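Local coordinates for CCHC-type domain-containing protein (Trypanosoma brucei brucei, PDB 7C45), which trims guide RNA as an RNase D-type ribonuclease, probably by a 3'-5' exonuclease reaction, at residues R17-H22 with K26-S31; T30-A35 with K85-L90. All blocks are in the same frame, centred on the assembly; numbering follows the deposited sequence.

Interaction 1: R17-H22 with K26-S31; sequences RVVDTH and KEAVTS
The carbonyl oxygen of His22 accepts the backbone N-H of Lys26 at 3.0 Å (His22 O to Lys26 N), a fairly straight bond with an N-H...O angle of 159°. It is an i to i+4 bond at the very start of helix 22-33, which follows the edge strand 16-19 in the RNase H-like exonuclease fold. This is a worked case of how a strand hands over to a helix: Thr21 sits at the N-cap, its OG1 bonding the backbone N of Lys24, and the first turn closes behind it. One helical turn then lets two side chains meet. The His22 ring swings out with CG anti to the backbone N (chi1 -174°), and Lys26, folded at chi2 and chi3, lays its aliphatic chain across one face of that ring. The result is a CH-pi contact, with Lys26 CD 3.9 Å from the His22 ring centroid. Both residues have been seen to bind zinc, though that site holds none in this model. Deeper in, strand and helix are joined by buried methyls, both residues also touching Phe73 of strand 70-74: Val19 CG2, anti to its own carbonyl carbon, lies 4.1 Å from Ala28 CB.

Interaction 2: T30-A35 with K85-L90; sequences TSLQGA and KDMQSL
Met87 and Leu90, one helical turn apart, reach from helix 80-92 to the last turn of helix 22-33, where Leu32 and Gln33 receive them. Two helices pack here side by side on the mixed sheet of the exonuclease fold, a plain example of the layered alpha/beta architecture of RNase H-like enzymes, and no hydrogen bond joins the two segments. Asp86, a zinc ligand in another structure of this protein, starts out toward helix 22-33 but makes no contact with 30-35. Met87 is the first to touch. Its chain is bent at chi2 and chi3, which curls the thioether back toward the neighbouring helix and sets its methyl against a branch of Leu32, with Met87 CE 4.0 Å from Leu32 CD1. The sulfur lies almost as near to that same methyl, and Phe73 of the sheet touches both residues. Gln88 turns to its own helix instead, Gln88 NE2 donating to Lys85 O at 3.1 Å, with Lys85 O close to the plane of the Gln88 amide. Leu90 completes the contact. With CG anti to the backbone N (chi1 -178°), its side chain extends toward helix 22-33 and presses one methyl on the backbone end of Leu32, while Ile38 of strand 37-44 lies against both leucines. The meeting is tight, Leu90 CD1 standing 3.4 Å from Leu32 CB, closer than ordinary carbon contact. The same methyl also borders the next residue, Leu90 CD1 lying 4.1 Å from Gln33 N.

Overall arrangement
Helix 22-33 serves both contacts: interaction 1 closes its first turn and sets its middle, at Ala28, against strand 16-19, interaction 2 sets its end beside helix 80-92, and their centres are about 10 Å apart. Val29 bridges them, its CG2 lying 3.7 Å from Met87 SD. Lys26 NZ and Asp86 OD2 come within 4.2 Å, too long for a salt bridge; zinc has been seen bound by His22, Lys26 and Asp86, although in this model no zinc occupies that site. The bound RNA is about 16 Å from the nearest atom of either contact, but Ile38, touching interaction 2, shares strand 37-44 with Asp41 and Glu43, which with Asp191 bind calcium, probably marking the active site.

Interaction 1: R17-H22 with K26-S31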
ATOM      1  N   ARG A  17     -16.563  -9.487   2.655  1.00 17.45           N
ATOM      2  CA  ARG A  17     -17.768  -9.919   1.958  1.00 18.22           C
ATOM      3  C   ARG A  17     -17.388 -10.236   0.524  1.00 17.18           C
ATOM      4  O   ARG A  17     -16.945  -9.342  -0.192  1.00 16.76           O
ATOM      5  CB  ARG A  17     -18.831  -8.831   1.975  1.00 17.70           C
ATOM      6  CG  ARG A  17     -20.186  -9.283   1.523  1.00 36.33           C
ATOM      7  CD  ARG A  17     -21.214  -8.428   2.238  1.00 44.96           C
ATOM      8  NE  ARG A  17     -21.002  -8.532   3.672  1.00 48.08           N
ATOM      9  CZ  ARG A  17     -21.326  -7.592   4.553  1.00 38.70           C
ATOM     10  NH1 ARG A  17     -21.082  -7.794   5.845  1.00 37.31           N
ATOM     11  NH2 ARG A  17     -21.872  -6.445   4.147  1.00 34.44           N
ATOM     12  N   VAL A  18     -17.566 -11.496   0.117  1.00 17.33           N
ATOM     13  CA  VAL A  18     -17.246 -11.903  -1.249  1.00 17.01           C
ATOM     14  C   VAL A  18     -18.292 -11.346  -2.202  1.00 16.89           C
ATOM     15  O   VAL A  18     -19.496 -11.536  -2.003  1.00 17.23           O
ATOM     16  CB  VAL A  18     -17.181 -13.434  -1.360  1.00 17.30           C
ATOM     17  CG1 VAL A  18     -16.976 -13.845  -2.830  1.00 17.67           C
ATOM     18  CG2 VAL A  18     -16.088 -13.988  -0.483  1.00 18.68           C
ATOM     19  N   VAL A  19     -17.845 -10.678  -3.244  1.00 16.47           N
ATOM     20  CA  VAL A  19     -18.745 -10.093  -4.229  1.00 16.36           C
ATOM     21  C   VAL A  19     -18.586 -10.919  -5.502  1.00 16.22           C
ATOM     22  O   VAL A  19     -17.645 -10.722  -6.275  1.00 15.90           O
ATOM     23  CB  VAL A  19     -18.459  -8.601  -4.452  1.00 16.08           C
ATOM     24  CG1 VAL A  19     -19.363  -8.026  -5.536  1.00 16.02           C
ATOM     25  CG2 VAL A  19     -18.669  -7.844  -3.125  1.00 16.31           C
ATOM     26  N   ASP A  20     -19.501 -11.872  -5.715  1.00 16.51           N
ATOM     27  CA  ASP A  20     -19.316 -12.823  -6.800  1.00 16.46           C
ATOM     28  C   ASP A  20     -20.584 -13.060  -7.611  1.00 16.60           C
ATOM     29  O   ASP A  20     -20.603 -13.969  -8.444  1.00 16.65           O
ATOM     30  CB  ASP A  20     -18.767 -14.140  -6.261  1.00 16.73           C
ATOM     31  CG  ASP A  20     -19.654 -14.776  -5.213  1.00 17.23           C
ATOM     32  OD1 ASP A  20     -20.644 -14.158  -4.751  1.00 17.37           O
ATOM     33  OD2 ASP A  20     -19.319 -15.902  -4.827  1.00 20.35           O
ATOM     34  N   THR A  21     -21.623 -12.251  -7.406  1.00 16.69           N
ATOM     35  CA  THR A  21     -22.795 -12.250  -8.256  1.00 17.26           C
ATOM     36  C   THR A  21     -23.109 -10.820  -8.675  1.00 16.60           C
ATOM     37  O   THR A  21     -22.678  -9.846  -8.055  1.00 16.50           O
ATOM     38  CB  THR A  21     -24.024 -12.852  -7.557  1.00 17.29           C
ATOM     39  OG1 THR A  21     -24.444 -11.980  -6.503  1.00 17.46           O
ATOM     40  CG2 THR A  21     -23.679 -14.207  -6.954  1.00 17.57           C
ATOM     41  N   HIS A  22     -23.894 -10.711  -9.747  1.00 22.32           N
ATOM     42  CA  HIS A  22     -24.321  -9.402 -10.216  1.00 18.44           C
ATOM     43  C   HIS A  22     -25.101  -8.658  -9.135  1.00 16.81           C
ATOM     44  O   HIS A  22     -24.899  -7.455  -8.940  1.00 16.73           O
ATOM     45  CB  HIS A  22     -25.154  -9.568 -11.493  1.00 23.95           C
ATOM     46  CG  HIS A  22     -25.530  -8.275 -12.145  1.00 33.52           C
ATOM     47  ND1 HIS A  22     -24.601  -7.428 -12.710  1.00 40.06           N
ATOM     48  CD2 HIS A  22     -26.735  -7.685 -12.327  1.00 39.28           C
ATOM     49  CE1 HIS A  22     -25.215  -6.371 -13.208  1.00 43.00           C
ATOM     50  NE2 HIS A  22     -26.511  -6.503 -12.990  1.00 44.16           N
ATOM     51  N   LYS A  26     -23.906  -4.935  -7.566  1.00 16.66           N
ATOM     52  CA  LYS A  26     -24.658  -3.684  -7.568  1.00 16.91           C
ATOM     53  C   LYS A  26     -24.642  -3.041  -6.194  1.00 17.17           C
ATOM     54  O   LYS A  26     -24.442  -1.829  -6.070  1.00 18.57           O
ATOM     55  CB  LYS A  26     -26.100  -3.933  -8.001  1.00 24.66           C
ATOM     56  CG  LYS A  26     -26.232  -4.782  -9.229  1.00 36.27           C
ATOM     57  CD  LYS A  26     -25.929  -3.998 -10.466  1.00 42.05           C
ATOM     58  CE  LYS A  26     -27.197  -3.341 -10.946  1.00 43.75           C
ATOM     59  NZ  LYS A  26     -26.980  -2.307 -11.998  1.00 37.56           N
ATOM     60  N   GLU A  27     -24.848  -3.846  -5.159  1.00 17.38           N
ATOM     61  CA  GLU A  27     -24.864  -3.332  -3.797  1.00 17.69           C
ATOM     62  C   GLU A  27     -23.502  -2.767  -3.418  1.00 17.38           C
ATOM     63  O   GLU A  27     -23.419  -1.713  -2.785  1.00 17.56           O
ATOM     64  CB  GLU A  27     -25.267  -4.449  -2.842  1.00 18.01           C
ATOM     65  CG  GLU A  27     -25.389  -4.055  -1.398  1.00 20.32           C
ATOM     66  N   ALA A  28     -22.430  -3.468  -3.788  1.00 16.97           N
ATOM     67  CA  ALA A  28     -21.095  -3.014  -3.411  1.00 16.69           C
ATOM     68  C   ALA A  28     -20.751  -1.705  -4.106  1.00 16.53           C
ATOM     69  O   ALA A  28     -20.172  -0.806  -3.495  1.00 16.55           O
ATOM     70  CB  ALA A  28     -20.056  -4.085  -3.757  1.00 16.34           C
ATOM     71  N   VAL A  29     -21.084  -1.599  -5.395  1.00 16.41           N
ATOM     72  CA  VAL A  29     -20.880  -0.360  -6.137  1.00 16.35           C
ATOM     73  C   VAL A  29     -21.631   0.801  -5.486  1.00 16.78           C
ATOM     74  O   VAL A  29     -21.077   1.887  -5.300  1.00 16.81           O
ATOM     75  CB  VAL A  29     -21.307  -0.546  -7.602  1.00 16.25           C
ATOM     76  CG1 VAL A  29     -21.404   0.776  -8.289  1.00 17.06           C
ATOM     77  CG2 VAL A  29     -20.300  -1.454  -8.316  1.00 15.84           C
ATOM     78  N   THR A  30     -22.910   0.596  -5.157  1.00 17.17           N
ATOM     79  CA  THR A  30     -23.652   1.667  -4.487  1.00 18.04           C
ATOM     80  C   THR A  30     -22.961   2.106  -3.191  1.00 17.76           C
ATOM     81  O   THR A  30     -22.895   3.301  -2.895  1.00 18.00           O
ATOM     82  CB  THR A  30     -25.089   1.238  -4.211  1.00 18.12           C
ATOM     83  OG1 THR A  30     -25.715   0.852  -5.428  1.00 19.58           O
ATOM     84  CG2 THR A  30     -25.869   2.386  -3.605  1.00 18.70           C
ATOM     85  N   SER A  31     -22.425   1.168  -2.410  1.00 17.61           N
ATOM     86  CA  SER A  31     -21.708   1.555  -1.191  1.00 17.70           C
ATOM     87  C   SER A  31     -20.482   2.395  -1.510  1.00 17.37           C
ATOM     88  O   SER A  31     -20.293   3.488  -0.964  1.00 17.60           O
ATOM     89  CB  SER A  31     -21.294   0.319  -0.412  1.00 17.73           C
ATOM     90  OG  SER A  31     -20.481   0.681   0.688  1.00 19.83           O
TER

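Interaction 2: T30-A35 with K85-L90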
ATOM      1  N   THR A  30     -22.910   0.596  -5.157  1.00 17.17           N
ATOM      2  CA  THR A  30     -23.652   1.667  -4.487  1.00 18.04           C
ATOM      3  C   THR A  30     -22.961   2.106  -3.191  1.00 17.76           C
ATOM      4  O   THR A  30     -22.895   3.301  -2.895  1.00 18.00           O
ATOM      5  CB  THR A  30     -25.089   1.238  -4.211  1.00 18.12           C
ATOM      6  OG1 THR A  30     -25.715   0.852  -5.428  1.00 19.58           O
ATOM      7  CG2 THR A  30     -25.869   2.386  -3.605  1.00 18.70           C
ATOM      8  N   SER A  31     -22.425   1.168  -2.410  1.00 17.61           N
ATOM      9  CA  SER A  31     -21.708   1.555  -1.191  1.00 17.70           C
ATOM     10  C   SER A  31     -20.482   2.395  -1.510  1.00 17.37           C
ATOM     11  O   SER A  31     -20.293   3.488  -0.964  1.00 17.60           O
ATOM     12  CB  SER A  31     -21.294   0.319  -0.412  1.00 17.73           C
ATOM     13  OG  SER A  31     -20.481   0.681   0.688  1.00 19.83           O
ATOM     14  N   LEU A  32     -19.633   1.901  -2.410  1.00 16.89           N
ATOM     15  CA  LEU A  32     -18.409   2.624  -2.717  1.00 16.60           C
ATOM     16  C   LEU A  32     -18.698   3.972  -3.353  1.00 16.79           C
ATOM     17  O   LEU A  32     -17.892   4.897  -3.226  1.00 16.77           O
ATOM     18  CB  LEU A  32     -17.526   1.789  -3.642  1.00 16.12           C
ATOM     19  CG  LEU A  32     -17.015   0.487  -3.090  1.00 15.94           C
ATOM     20  CD1 LEU A  32     -16.401  -0.327  -4.232  1.00 15.56           C
ATOM     21  CD2 LEU A  32     -16.007   0.727  -1.970  1.00 15.91           C
ATOM     22  N   GLN A  33     -19.847   4.106  -4.025  1.00 17.03           N
ATOM     23  CA  GLN A  33     -20.219   5.385  -4.625  1.00 23.04           C
ATOM     24  C   GLN A  33     -20.349   6.502  -3.604  1.00 18.23           C
ATOM     25  O   GLN A  33     -20.206   7.679  -3.959  1.00 22.88           O
ATOM     26  CB  GLN A  33     -21.531   5.248  -5.386  1.00 22.22           C
ATOM     27  CG  GLN A  33     -21.314   4.719  -6.761  1.00 25.12           C
ATOM     28  CD  GLN A  33     -22.594   4.518  -7.517  1.00 28.57           C
ATOM     29  OE1 GLN A  33     -23.668   4.413  -6.939  1.00 30.48           O
ATOM     30  NE2 GLN A  33     -22.480   4.441  -8.832  1.00 39.94           N
ATOM     31  N   GLY A  34     -20.669   6.178  -2.361  1.00 17.99           N
ATOM     32  CA  GLY A  34     -20.732   7.175  -1.308  1.00 18.45           C
ATOM     33  C   GLY A  34     -19.442   7.399  -0.543  1.00 18.24           C
ATOM     34  O   GLY A  34     -19.452   8.082   0.481  1.00 18.62           O
ATOM     35  N   ALA A  35     -18.326   6.838  -0.993  1.00 17.68           N
ATOM     36  CA  ALA A  35     -17.078   7.001  -0.262  1.00 17.48           C
ATOM     37  C   ALA A  35     -16.358   8.286  -0.653  1.00 17.53           C
ATOM     38  O   ALA A  35     -16.536   8.837  -1.744  1.00 23.19           O
ATOM     39  CB  ALA A  35     -16.137   5.821  -0.515  1.00 20.22           C
ATOM     40  N   LYS A  85     -18.267  -2.686 -15.554  1.00 16.38           N
ATOM     41  CA  LYS A  85     -19.413  -1.934 -16.060  1.00 18.36           C
ATOM     42  C   LYS A  85     -19.659  -0.632 -15.300  1.00 16.89           C
ATOM     43  O   LYS A  85     -19.573   0.458 -15.871  1.00 20.07           O
ATOM     44  CB  LYS A  85     -20.665  -2.818 -16.025  1.00 17.25           C
ATOM     45  N   ASP A  86     -19.946  -0.722 -14.009  1.00 20.05           N
ATOM     46  CA  ASP A  86     -20.090   0.486 -13.204  1.00 24.81           C
ATOM     47  C   ASP A  86     -18.842   0.836 -12.400  1.00 19.26           C
ATOM     48  O   ASP A  86     -18.639   2.019 -12.082  1.00 17.31           O
ATOM     49  CB  ASP A  86     -21.296   0.361 -12.255  1.00 23.57           C
ATOM     50  CG  ASP A  86     -22.634   0.551 -12.973  1.00 30.04           C
ATOM     51  OD1 ASP A  86     -22.636   0.961 -14.157  1.00 22.82           O
ATOM     52  OD2 ASP A  86     -23.679   0.303 -12.340  1.00 26.42           O
ATOM     53  N   MET A  87     -17.977  -0.134 -12.096  1.00 16.92           N
ATOM     54  CA  MET A  87     -16.792   0.207 -11.307  1.00 16.39           C
ATOM     55  C   MET A  87     -15.880   1.186 -12.038  1.00 15.06           C
ATOM     56  O   MET A  87     -15.166   1.960 -11.389  1.00 15.06           O
ATOM     57  CB  MET A  87     -16.015  -1.056 -10.924  1.00 14.86           C
ATOM     58  CG  MET A  87     -16.667  -1.888  -9.844  1.00 14.96           C
ATOM     59  SD  MET A  87     -16.605  -1.093  -8.214  1.00 18.22           S
ATOM     60  CE  MET A  87     -14.854  -1.171  -7.865  1.00 14.83           C
ATOM     61  N   GLN A  88     -15.875   1.175 -13.375  1.00 15.07           N
ATOM     62  CA  GLN A  88     -14.948   2.048 -14.099  1.00 15.09           C
ATOM     63  C   GLN A  88     -15.230   3.518 -13.811  1.00 17.18           C
ATOM     64  O   GLN A  88     -14.309   4.334 -13.734  1.00 16.86           O
ATOM     65  CB  GLN A  88     -15.009   1.773 -15.603  1.00 18.59           C
ATOM     66  CG  GLN A  88     -16.351   2.027 -16.246  1.00 27.95           C
ATOM     67  CD  GLN A  88     -16.379   1.613 -17.701  1.00 45.98           C
ATOM     68  OE1 GLN A  88     -15.393   1.781 -18.422  1.00 47.67           O
ATOM     69  NE2 GLN A  88     -17.509   1.057 -18.142  1.00 47.73           N
ATOM     70  N   SER A  89     -16.500   3.873 -13.634  1.00 15.64           N
ATOM     71  CA  SER A  89     -16.827   5.268 -13.386  1.00 16.00           C
ATOM     72  C   SER A  89     -16.308   5.721 -12.027  1.00 15.99           C
ATOM     73  O   SER A  89     -15.791   6.828 -11.878  1.00 18.60           O
ATOM     74  CB  SER A  89     -18.337   5.454 -13.481  1.00 21.92           C
ATOM     75  OG  SER A  89     -18.692   6.760 -13.125  1.00 28.37           O
ATOM     76  N   LEU A  90     -16.448   4.876 -11.027  1.00 15.82           N
ATOM     77  CA  LEU A  90     -15.930   5.183  -9.711  1.00 15.81           C
ATOM     78  C   LEU A  90     -14.403   5.248  -9.726  1.00 15.54           C
ATOM     79  O   LEU A  90     -13.798   6.133  -9.106  1.00 15.64           O
ATOM     80  CB  LEU A  90     -16.457   4.115  -8.770  1.00 21.35           C
ATOM     81  CG  LEU A  90     -16.270   3.966  -7.288  1.00 35.28           C
ATOM     82  CD1 LEU A  90     -17.249   2.898  -6.894  1.00 35.34           C
ATOM     83  CD2 LEU A  90     -14.874   3.504  -7.040  1.00 36.99           C
TER